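Local coordinates for Sec-alkylsulfatase (Pseudomonas sp., PDB 4AXH), which hydrolyses secondary alkyl sulfates enantioselectively with inversion of configuration, using a pair of zinc ions to turn (R)-sulfate esters into (S)-alcohols, at residues 178-183 with 215-220; 147-152 with 173-178; 225-230 with 654-659. All coordinates share one frame; numbering follows the deposited sequence.

In the fold
Interactions 1 and 2 belong to one corner of the metallo-beta-lactamase fold, their centres about 14 Å apart. Ser178 is common to both: it ends segment 173-178, which runs off the end of strand 172-176, and opens 178-183, which carries zinc ligands His179, His181 and Asp183. The two also touch, Asp183 CB lying 3.4 Å from Thr151 OG1. Interaction 2 holds the residue from which the metal-binding loop starts, and interaction 1 leans the loop on helix 210-219. The next helix, 222-233, leads to interaction 3, centred about 19 Å from interaction 1 and about 29 Å from interaction 2. There the C-terminal tail meets the zinc-binding domain near the sulfate pocket, the side chains of Arg228 and sulfate-binding Arg323 being about 5 Å apart.

Interaction 1: 178-183 with 215-220; sequences SHSHID and VSENIL. With ZN (zinc ion), chain D; ZN (zinc ion), chain C.
Ser180 and His181 meet Glu217 where the HxHxDH zinc-binding loop of the metallo-beta-lactamase fold runs past helix 210-219. The polar part centres on one carboxylate: Ser180 OG donates to Glu217 OE2 over 3.0 Å, meeting that oxygen nearly in line with its C-O bond. The other branch, OE1, lies in the His181 ring plane at its edge, 3.5 Å from NE2, without forming a hydrogen bond. Since His181 ND1 binds zinc, this makes Glu217 a second-shell neighbour; carboxylate and imidazole planes stand 66° apart. An extended chain beyond CG (chi2 179°) carries the carboxylate out to this edge.

A van der Waals contact lies alongside. Ile182 CD1 comes 3.4 Å from OD1 of the poorly ordered Asn218, the two side chains approaching from opposite directions; Asn218 ND2 is bonded to Ala214 O in its own helix.

Metal bonds occupy the inner side of the loop. His179 NE2 and His181 ND1 bind one zinc ion, completed by Glu291 and Asp310; Asp183 OD2 binds the second, with His184, Asp310 and His355. Water 1 bridges the two metals, 2.1 Å from each, and donates weakly to Asp183 OD1. On the ring nitrogen that does not bind zinc, His179 ND1 donates to Ser178 OG at 2.6 Å.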
loop_
_atom_site.group_PDB
_atom_site.type_symbol
_atom_site.label_atom_id
_atom_site.label_comp_id
_atom_site.label_asym_id
_atom_site.label_seq_id
_atom_site.Cartn_x
_atom_site.Cartn_y
_atom_site.Cartn_z
ATOM N N SER A 178 -4.986 -16.149 -18.495
ATOM C CA SER A 178 -4.301 -16.503 -17.249
ATOM C C SER A 178 -4.613 -15.504 -16.120
ATOM O O SER A 178 -4.807 -15.913 -14.975
ATOM C CB SER A 178 -2.793 -16.603 -17.466
ATOM O OG SER A 178 -2.188 -15.359 -17.797
ATOM N N HIS A 179 -4.643 -14.201 -16.451
ATOM C CA HIS A 179 -4.878 -13.121 -15.495
ATOM C C HIS A 179 -5.303 -11.814 -16.195
ATOM O O HIS A 179 -5.220 -11.698 -17.436
ATOM C CB HIS A 179 -3.637 -12.892 -14.578
ATOM C CG HIS A 179 -2.383 -12.486 -15.293
ATOM N ND1 HIS A 179 -1.723 -13.359 -16.142
ATOM C CD2 HIS A 179 -1.678 -11.335 -15.212
ATOM C CE1 HIS A 179 -0.646 -12.709 -16.548
ATOM N NE2 HIS A 179 -0.581 -11.480 -16.025
ATOM N N SER A 180 -5.715 -10.826 -15.373
ATOM C CA SER A 180 -6.198 -9.521 -15.808
ATOM C C SER A 180 -5.135 -8.491 -16.281
ATOM O O SER A 180 -5.290 -7.307 -15.987
ATOM C CB SER A 180 -7.137 -8.934 -14.762
ATOM O OG SER A 180 -6.463 -8.770 -13.529
ATOM N N HIS A 181 -4.101 -8.910 -17.051
ATOM C CA HIS A 181 -3.116 -7.960 -17.597
ATOM C C HIS A 181 -3.213 -7.846 -19.109
ATOM O O HIS A 181 -3.430 -8.849 -19.788
ATOM C CB HIS A 181 -1.686 -8.261 -17.152
ATOM C CG HIS A 181 -1.407 -7.958 -15.710
ATOM N ND1 HIS A 181 -0.409 -8.623 -15.015
ATOM C CD2 HIS A 181 -2.012 -7.090 -14.869
ATOM C CE1 HIS A 181 -0.452 -8.139 -13.777
ATOM N NE2 HIS A 181 -1.384 -7.194 -13.651
ATOM N N ILE A 182 -3.074 -6.617 -19.634
ATOM C CA ILE A 182 -3.213 -6.322 -21.062
ATOM C C ILE A 182 -2.326 -7.160 -21.992
ATOM O O ILE A 182 -2.713 -7.419 -23.130
ATOM C CB ILE A 182 -3.197 -4.807 -21.408
ATOM C CG1 ILE A 182 -3.649 -3.936 -20.213
ATOM C CG2 ILE A 182 -4.086 -4.525 -22.640
ATOM C CD1 ILE A 182 -3.195 -2.388 -20.226
ATOM N N ASP A 183 -1.175 -7.621 -21.509
ATOM C CA ASP A 183 -0.264 -8.450 -22.297
ATOM C C ASP A 183 -0.757 -9.890 -22.404
ATOM O O ASP A 183 -0.121 -10.737 -23.047
ATOM C CB ASP A 183 1.198 -8.363 -21.778
ATOM C CG ASP A 183 1.425 -8.490 -20.271
ATOM O OD1 ASP A 183 0.574 -7.996 -19.484
ATOM O OD2 ASP A 183 2.473 -9.037 -19.876
ATOM N N VAL A 215 -10.628 -3.817 -16.510
ATOM C CA VAL A 215 -11.069 -2.449 -16.803
ATOM C C VAL A 215 -10.679 -1.367 -15.747
ATOM O O VAL A 215 -10.365 -0.250 -16.130
ATOM C CB VAL A 215 -12.558 -2.383 -17.310
ATOM C CG1 VAL A 215 -12.861 -3.491 -18.323
ATOM C CG2 VAL A 215 -13.544 -2.484 -16.163
ATOM N N SER A 216 -10.681 -1.712 -14.444
ATOM C CA SER A 216 -10.405 -0.773 -13.337
ATOM C C SER A 216 -8.937 -0.423 -13.067
ATOM O O SER A 216 -8.615 0.756 -12.894
ATOM C CB SER A 216 -11.096 -1.221 -12.051
ATOM O OG SER A 216 -12.482 -1.443 -12.256
ATOM N N GLU A 217 -8.061 -1.442 -12.987
ATOM C CA GLU A 217 -6.628 -1.226 -12.743
ATOM C C GLU A 217 -5.908 -0.572 -13.952
ATOM O O GLU A 217 -4.913 0.145 -13.756
ATOM C CB GLU A 217 -5.929 -2.540 -12.315
ATOM C CG GLU A 217 -5.669 -3.534 -13.449
ATOM C CD GLU A 217 -4.967 -4.833 -13.101
ATOM O OE1 GLU A 217 -3.770 -4.780 -12.724
ATOM O OE2 GLU A 217 -5.598 -5.907 -13.261
ATOM N N ASN A 218 -6.442 -0.826 -15.191
ATOM C CA ASN A 218 -5.913 -0.391 -16.497
ATOM C C ASN A 218 -6.511 0.902 -17.119
ATOM O O ASN A 218 -5.939 1.395 -18.106
ATOM C CB ASN A 218 -5.928 -1.557 -17.519
ATOM C CG ASN A 218 -5.130 -2.780 -17.114
ATOM O OD1 ASN A 218 -3.821 -2.620 -16.907
ATOM N ND2 ASN A 218 -5.667 -3.888 -17.011
ATOM N N ILE A 219 -7.653 1.443 -16.568
ATOM C CA ILE A 219 -8.305 2.673 -17.082
ATOM C C ILE A 219 -8.452 3.859 -16.028
ATOM O O ILE A 219 -8.598 4.995 -16.468
ATOM C CB ILE A 219 -9.551 2.410 -18.038
ATOM C CG1 ILE A 219 -9.361 1.120 -18.946
ATOM C CG2 ILE A 219 -9.838 3.636 -18.922
ATOM C CD1 ILE A 219 -10.624 0.466 -19.576
ATOM N N LEU A 220 -8.286 3.643 -14.676
ATOM C CA LEU A 220 -8.361 4.725 -13.657
ATOM C C LEU A 220 -7.277 5.860 -13.579
ATOM O O LEU A 220 -7.489 6.849 -14.262
ATOM C CB LEU A 220 -8.820 4.264 -12.264
ATOM C CG LEU A 220 -9.571 5.366 -11.418
ATOM C CD1 LEU A 220 -10.792 5.960 -12.146
ATOM C CD2 LEU A 220 -10.011 4.856 -10.055
HETATM ZN ZN ZN D . 0.964 -10.138 -15.610
HETATM ZN ZN ZN C . 2.570 -10.655 -18.443
HETATM O O HOH W 1 1.719 -9.122 -17.270
#

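Interaction 2: 147-152 with 173-178; sequences IDTLTT and VAVVYS
Asp148 ties itself to Val176 and Ser178 where two neighbouring parallel strands of the metallo-beta-lactamase fold, 144-147 and 172-176, release their chains toward the zinc site. This is the tight part of a wholly buried contact. Asp148 N donates to Val176 O at 2.7 Å, extending the parallel bridge between Ile147 and Val176. The carboxylate then grips Ser178 with both oxygens, each through its syn lone pair: OD1 accepts the backbone N in a nearly straight bond (2.8 Å, 172°), and OD2 takes the hydroxyl OG. The aspartate's chi1 of -63°, with CG anti to its carbonyl carbon, turns the carboxylate toward that residue. OD2 also bonds His184 ND1, which makes Asp148 a second-shell residue behind a zinc ligand and probably helps to orient that imidazole. On the sheet face shared with Val176, Ile147 packs CB against CB at 3.9 Å, and its CD1 reaches Ser178 CB.

The other side is looser and purely apolar across the contact. Thr149 OG1 is held by His184 O, leaving the methyl to make the contact: CG2 touches Val175 CG1 at 3.7 Å and lies at the edge of the Tyr177 ring, 4.2 Å from CE1.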
loop_
_atom_site.group_PDB
_atom_site.type_symbol
_atom_site.label_atom_id
_atom_site.label_comp_id
_atom_site.label_asym_id
_atom_site.label_seq_id
_atom_site.Cartn_x
_atom_site.Cartn_y
_atom_site.Cartn_z
ATOM N N ILE A 147 -3.778 -20.452 -24.420
ATOM C CA ILE A 147 -3.617 -19.806 -23.122
ATOM C C ILE A 147 -2.908 -18.508 -23.413
ATOM O O ILE A 147 -1.789 -18.516 -23.917
ATOM C CB ILE A 147 -3.195 -20.630 -21.848
ATOM C CG1 ILE A 147 -2.253 -19.863 -20.932
ATOM C CG2 ILE A 147 -2.738 -22.081 -22.099
ATOM C CD1 ILE A 147 -2.954 -18.955 -20.030
ATOM N N ASP A 148 -3.686 -17.415 -23.289
ATOM C CA ASP A 148 -3.391 -16.016 -23.556
ATOM C C ASP A 148 -3.411 -15.623 -25.021
ATOM O O ASP A 148 -3.303 -16.477 -25.922
ATOM C CB ASP A 148 -2.213 -15.468 -22.740
ATOM C CG ASP A 148 -2.496 -15.493 -21.258
ATOM O OD1 ASP A 148 -3.680 -15.589 -20.885
ATOM O OD2 ASP A 148 -1.534 -15.453 -20.470
ATOM N N THR A 149 -3.606 -14.310 -25.267
ATOM C CA THR A 149 -3.766 -13.772 -26.617
ATOM C C THR A 149 -2.805 -12.606 -26.935
ATOM O O THR A 149 -3.098 -11.783 -27.813
ATOM C CB THR A 149 -5.225 -13.340 -26.765
ATOM O OG1 THR A 149 -5.447 -12.273 -25.855
ATOM C CG2 THR A 149 -6.222 -14.468 -26.491
ATOM N N LEU A 150 -1.659 -12.542 -26.216
ATOM C CA LEU A 150 -0.641 -11.497 -26.329
ATOM C C LEU A 150 -1.220 -10.076 -26.012
ATOM O O LEU A 150 -2.365 -9.968 -25.555
ATOM C CB LEU A 150 0.110 -11.567 -27.677
ATOM C CG LEU A 150 0.702 -12.921 -28.146
ATOM C CD1 LEU A 150 1.420 -12.769 -29.472
ATOM C CD2 LEU A 150 1.658 -13.509 -27.124
ATOM N N THR A 151 -0.421 -9.003 -26.234
ATOM C CA THR A 151 -0.759 -7.612 -25.910
ATOM C C THR A 151 -1.612 -6.924 -26.974
ATOM O O THR A 151 -2.429 -6.059 -26.639
ATOM C CB THR A 151 0.554 -6.791 -25.723
ATOM O OG1 THR A 151 1.509 -7.562 -25.018
ATOM C CG2 THR A 151 0.348 -5.510 -25.003
ATOM N N THR A 152 -1.338 -7.210 -28.254
ATOM C CA THR A 152 -1.980 -6.527 -29.359
ATOM C C THR A 152 -2.569 -7.465 -30.391
ATOM O O THR A 152 -2.131 -8.609 -30.523
ATOM C CB THR A 152 -1.002 -5.544 -29.985
ATOM O OG1 THR A 152 -0.043 -6.258 -30.771
ATOM C CG2 THR A 152 -0.284 -4.678 -28.945
ATOM N N VAL A 173 -11.083 -23.339 -30.522
ATOM C CA VAL A 173 -12.240 -23.819 -29.766
ATOM C C VAL A 173 -12.274 -23.144 -28.384
ATOM O O VAL A 173 -13.341 -22.883 -27.824
ATOM C CB VAL A 173 -12.227 -25.366 -29.647
ATOM C CG1 VAL A 173 -13.457 -25.871 -28.877
ATOM C CG2 VAL A 173 -12.156 -26.024 -31.020
ATOM N N ALA A 174 -11.107 -22.910 -27.816
ATOM C CA ALA A 174 -11.047 -22.360 -26.476
ATOM C C ALA A 174 -9.875 -21.418 -26.284
ATOM O O ALA A 174 -8.821 -21.578 -26.919
ATOM C CB ALA A 174 -10.989 -23.499 -25.444
ATOM N N VAL A 175 -10.074 -20.445 -25.384
ATOM C CA VAL A 175 -9.069 -19.480 -24.967
ATOM C C VAL A 175 -9.096 -19.395 -23.450
ATOM O O VAL A 175 -10.167 -19.490 -22.871
ATOM C CB VAL A 175 -9.214 -18.093 -25.672
ATOM C CG1 VAL A 175 -8.380 -17.013 -24.993
ATOM C CG2 VAL A 175 -8.850 -18.188 -27.145
ATOM N N VAL A 176 -7.907 -19.265 -22.817
ATOM C CA VAL A 176 -7.714 -19.112 -21.372
ATOM C C VAL A 176 -6.980 -17.802 -21.157
ATOM O O VAL A 176 -5.945 -17.572 -21.757
ATOM C CB VAL A 176 -6.932 -20.288 -20.744
ATOM C CG1 VAL A 176 -6.728 -20.089 -19.242
ATOM C CG2 VAL A 176 -7.628 -21.615 -21.008
ATOM N N TYR A 177 -7.533 -16.939 -20.313
ATOM C CA TYR A 177 -6.932 -15.676 -19.899
ATOM C C TYR A 177 -6.321 -16.033 -18.570
ATOM O O TYR A 177 -7.069 -16.270 -17.622
ATOM C CB TYR A 177 -7.988 -14.573 -19.686
ATOM C CG TYR A 177 -8.717 -14.086 -20.924
ATOM C CD1 TYR A 177 -8.067 -13.993 -22.158
ATOM C CD2 TYR A 177 -10.032 -13.627 -20.848
ATOM C CE1 TYR A 177 -8.719 -13.494 -23.289
ATOM C CE2 TYR A 177 -10.681 -13.097 -21.967
ATOM C CZ TYR A 177 -10.024 -13.038 -23.186
ATOM O OH TYR A 177 -10.665 -12.531 -24.292
ATOM N N SER A 178 -4.986 -16.149 -18.495
ATOM C CA SER A 178 -4.301 -16.503 -17.249
ATOM C C SER A 178 -4.613 -15.504 -16.120
ATOM O O SER A 178 -4.807 -15.913 -14.975
ATOM C CB SER A 178 -2.793 -16.603 -17.466
ATOM O OG SER A 178 -2.188 -15.359 -17.797
#

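Interaction 3: 225-230 with 654-659; sequences MARRGQ and PKFNIV
Phe656 O is gripped by two nitrogens of Arg227, which comes side-on: NE at 2.7 Å, in the carbonyl plane, and NH2 at 2.9 Å, tilted from it. Neither bond is straight, the one from NH2 closing to 132° at the hydrogen, as follows when two nitrogens of one guanidinium converge on a single oxygen. The remaining nitrogen, NH1, donates in plane to Gln230 OE1, three residues on in the same helix, and NH2 is also salt-bridged to Glu527. These bonds probably fix the rotation of the group. Ile658 CD1 lies over one guanidinium face, off toward the rim, 3.6 Å from NE.

The aliphatic part of the arginine is used as well. A chi1 of 169°, with CG opposite the backbone N, sets CG over the centre of the Phe656 ring, 3.5 Å from its centroid, in a CH-pi contact; the bend at chi2 then turns CD and the guanidinium toward Phe656 O. Ring and guanidinium planes are 75° apart. Neighbouring Arg228 points elsewhere, NH1 reaching Tyr435 O of the second subunit, which also packs on Phe656 and Ile658. A side-on arginine-to-carbonyl grip joined to a CH-pi contact thus docks the C-terminal tail on helix 222-233 of the metallo-beta-lactamase domain, beside the dimer interface.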
loop_
_atom_site.group_PDB
_atom_site.type_symbol
_atom_site.label_atom_id
_atom_site.label_comp_id
_atom_site.label_asym_id
_atom_site.label_seq_id
_atom_site.Cartn_x
_atom_site.Cartn_y
_atom_site.Cartn_z
ATOM N N MET A 225 0.259 7.107 -14.738
ATOM C CA MET A 225 0.720 5.741 -14.957
ATOM C C MET A 225 1.323 5.607 -16.377
ATOM O O MET A 225 2.451 5.133 -16.528
ATOM C CB MET A 225 -0.503 4.846 -14.829
ATOM C CG MET A 225 -0.291 3.575 -14.119
ATOM S SD MET A 225 -1.852 3.401 -13.180
ATOM C CE MET A 225 -1.310 3.472 -11.612
ATOM N N ALA A 226 0.590 6.070 -17.402
ATOM C CA ALA A 226 0.980 6.014 -18.818
ATOM C C ALA A 226 2.258 6.762 -19.147
ATOM O O ALA A 226 3.037 6.314 -19.993
ATOM C CB ALA A 226 -0.155 6.499 -19.719
ATOM N N ARG A 227 2.459 7.905 -18.508
ATOM C CA ARG A 227 3.625 8.751 -18.712
ATOM C C ARG A 227 4.834 8.207 -17.927
ATOM O O ARG A 227 5.945 8.174 -18.457
ATOM C CB ARG A 227 3.254 10.209 -18.348
ATOM C CG ARG A 227 4.389 11.193 -18.253
ATOM C CD ARG A 227 5.218 11.348 -19.501
ATOM N NE ARG A 227 6.324 12.252 -19.208
ATOM C CZ ARG A 227 7.529 12.170 -19.749
ATOM N NH1 ARG A 227 7.798 11.236 -20.649
ATOM N NH2 ARG A 227 8.472 13.037 -19.411
ATOM N N ARG A 228 4.612 7.768 -16.671
ATOM C CA ARG A 228 5.645 7.151 -15.834
ATOM C C ARG A 228 6.100 5.815 -16.478
ATOM O O ARG A 228 7.267 5.445 -16.355
ATOM C CB ARG A 228 5.099 6.886 -14.422
ATOM C CG ARG A 228 5.152 8.065 -13.431
ATOM C CD ARG A 228 4.356 7.761 -12.153
ATOM N NE ARG A 228 4.948 6.651 -11.399
ATOM C CZ ARG A 228 5.607 6.779 -10.250
ATOM N NH1 ARG A 228 5.707 7.964 -9.661
ATOM N NH2 ARG A 228 6.141 5.716 -9.664
ATOM N N GLY A 229 5.170 5.134 -17.163
ATOM C CA GLY A 229 5.405 3.884 -17.868
ATOM C C GLY A 229 6.384 4.031 -19.022
ATOM O O GLY A 229 6.994 3.042 -19.451
ATOM N N GLN A 230 6.570 5.271 -19.523
ATOM C CA GLN A 230 7.513 5.568 -20.621
ATOM C C GLN A 230 8.959 5.381 -20.182
ATOM O O GLN A 230 9.828 4.946 -20.951
ATOM C CB GLN A 230 7.263 6.991 -21.165
ATOM C CG GLN A 230 6.041 7.029 -22.084
ATOM C CD GLN A 230 5.483 8.397 -22.341
ATOM O OE1 GLN A 230 6.134 9.418 -22.129
ATOM N NE2 GLN A 230 4.241 8.441 -22.803
ATOM N N PRO A 654 -0.757 13.184 -20.977
ATOM C CA PRO A 654 0.285 12.304 -20.428
ATOM C C PRO A 654 1.661 12.550 -21.034
ATOM O O PRO A 654 2.267 11.647 -21.634
ATOM C CB PRO A 654 -0.244 10.892 -20.717
ATOM C CG PRO A 654 -1.136 11.062 -21.933
ATOM C CD PRO A 654 -1.453 12.542 -22.109
ATOM N N LYS A 655 2.144 13.800 -20.889
ATOM C CA LYS A 655 3.475 14.221 -21.325
ATOM C C LYS A 655 4.109 15.298 -20.453
ATOM O O LYS A 655 4.826 16.170 -20.936
ATOM C CB LYS A 655 3.640 14.396 -22.858
ATOM C CG LYS A 655 2.759 15.412 -23.570
ATOM C CD LYS A 655 3.106 15.386 -25.095
ATOM C CE LYS A 655 1.989 14.805 -25.961
ATOM N NZ LYS A 655 2.451 14.093 -27.203
ATOM N N PHE A 656 3.885 15.180 -19.143
ATOM C CA PHE A 656 4.433 16.080 -18.133
ATOM C C PHE A 656 5.918 15.814 -17.848
ATOM O O PHE A 656 6.424 14.721 -18.150
ATOM C CB PHE A 656 3.628 15.979 -16.833
ATOM C CG PHE A 656 3.345 14.585 -16.318
ATOM C CD1 PHE A 656 4.302 13.885 -15.588
ATOM C CD2 PHE A 656 2.094 14.007 -16.489
ATOM C CE1 PHE A 656 4.016 12.627 -15.055
ATOM C CE2 PHE A 656 1.812 12.743 -15.966
ATOM C CZ PHE A 656 2.772 12.067 -15.243
ATOM N N ASN A 657 6.614 16.808 -17.249
ATOM C CA ASN A 657 8.026 16.639 -16.893
ATOM C C ASN A 657 8.166 15.675 -15.721
ATOM O O ASN A 657 7.334 15.674 -14.797
ATOM C CB ASN A 657 8.681 17.966 -16.508
ATOM C CG ASN A 657 8.862 18.974 -17.610
ATOM O OD1 ASN A 657 8.825 18.670 -18.818
ATOM N ND2 ASN A 657 9.112 20.207 -17.185
ATOM N N ILE A 658 9.226 14.868 -15.760
ATOM C CA ILE A 658 9.513 13.941 -14.688
ATOM C C ILE A 658 10.815 14.359 -13.998
ATOM O O ILE A 658 10.835 14.537 -12.785
ATOM C CB ILE A 658 9.427 12.465 -15.171
ATOM C CG1 ILE A 658 7.929 12.049 -15.282
ATOM C CG2 ILE A 658 10.207 11.524 -14.232
ATOM C CD1 ILE A 658 7.619 10.865 -16.137
ATOM N N VAL A 659 11.860 14.609 -14.790
ATOM C CA VAL A 659 13.200 14.990 -14.332
ATOM C C VAL A 659 13.416 16.551 -14.351
ATOM O O VAL A 659 14.582 17.000 -14.400
ATOM C CB VAL A 659 14.276 14.229 -15.180
ATOM C CG1 VAL A 659 13.961 12.739 -15.267
ATOM C CG2 VAL A 659 14.374 14.818 -16.584
#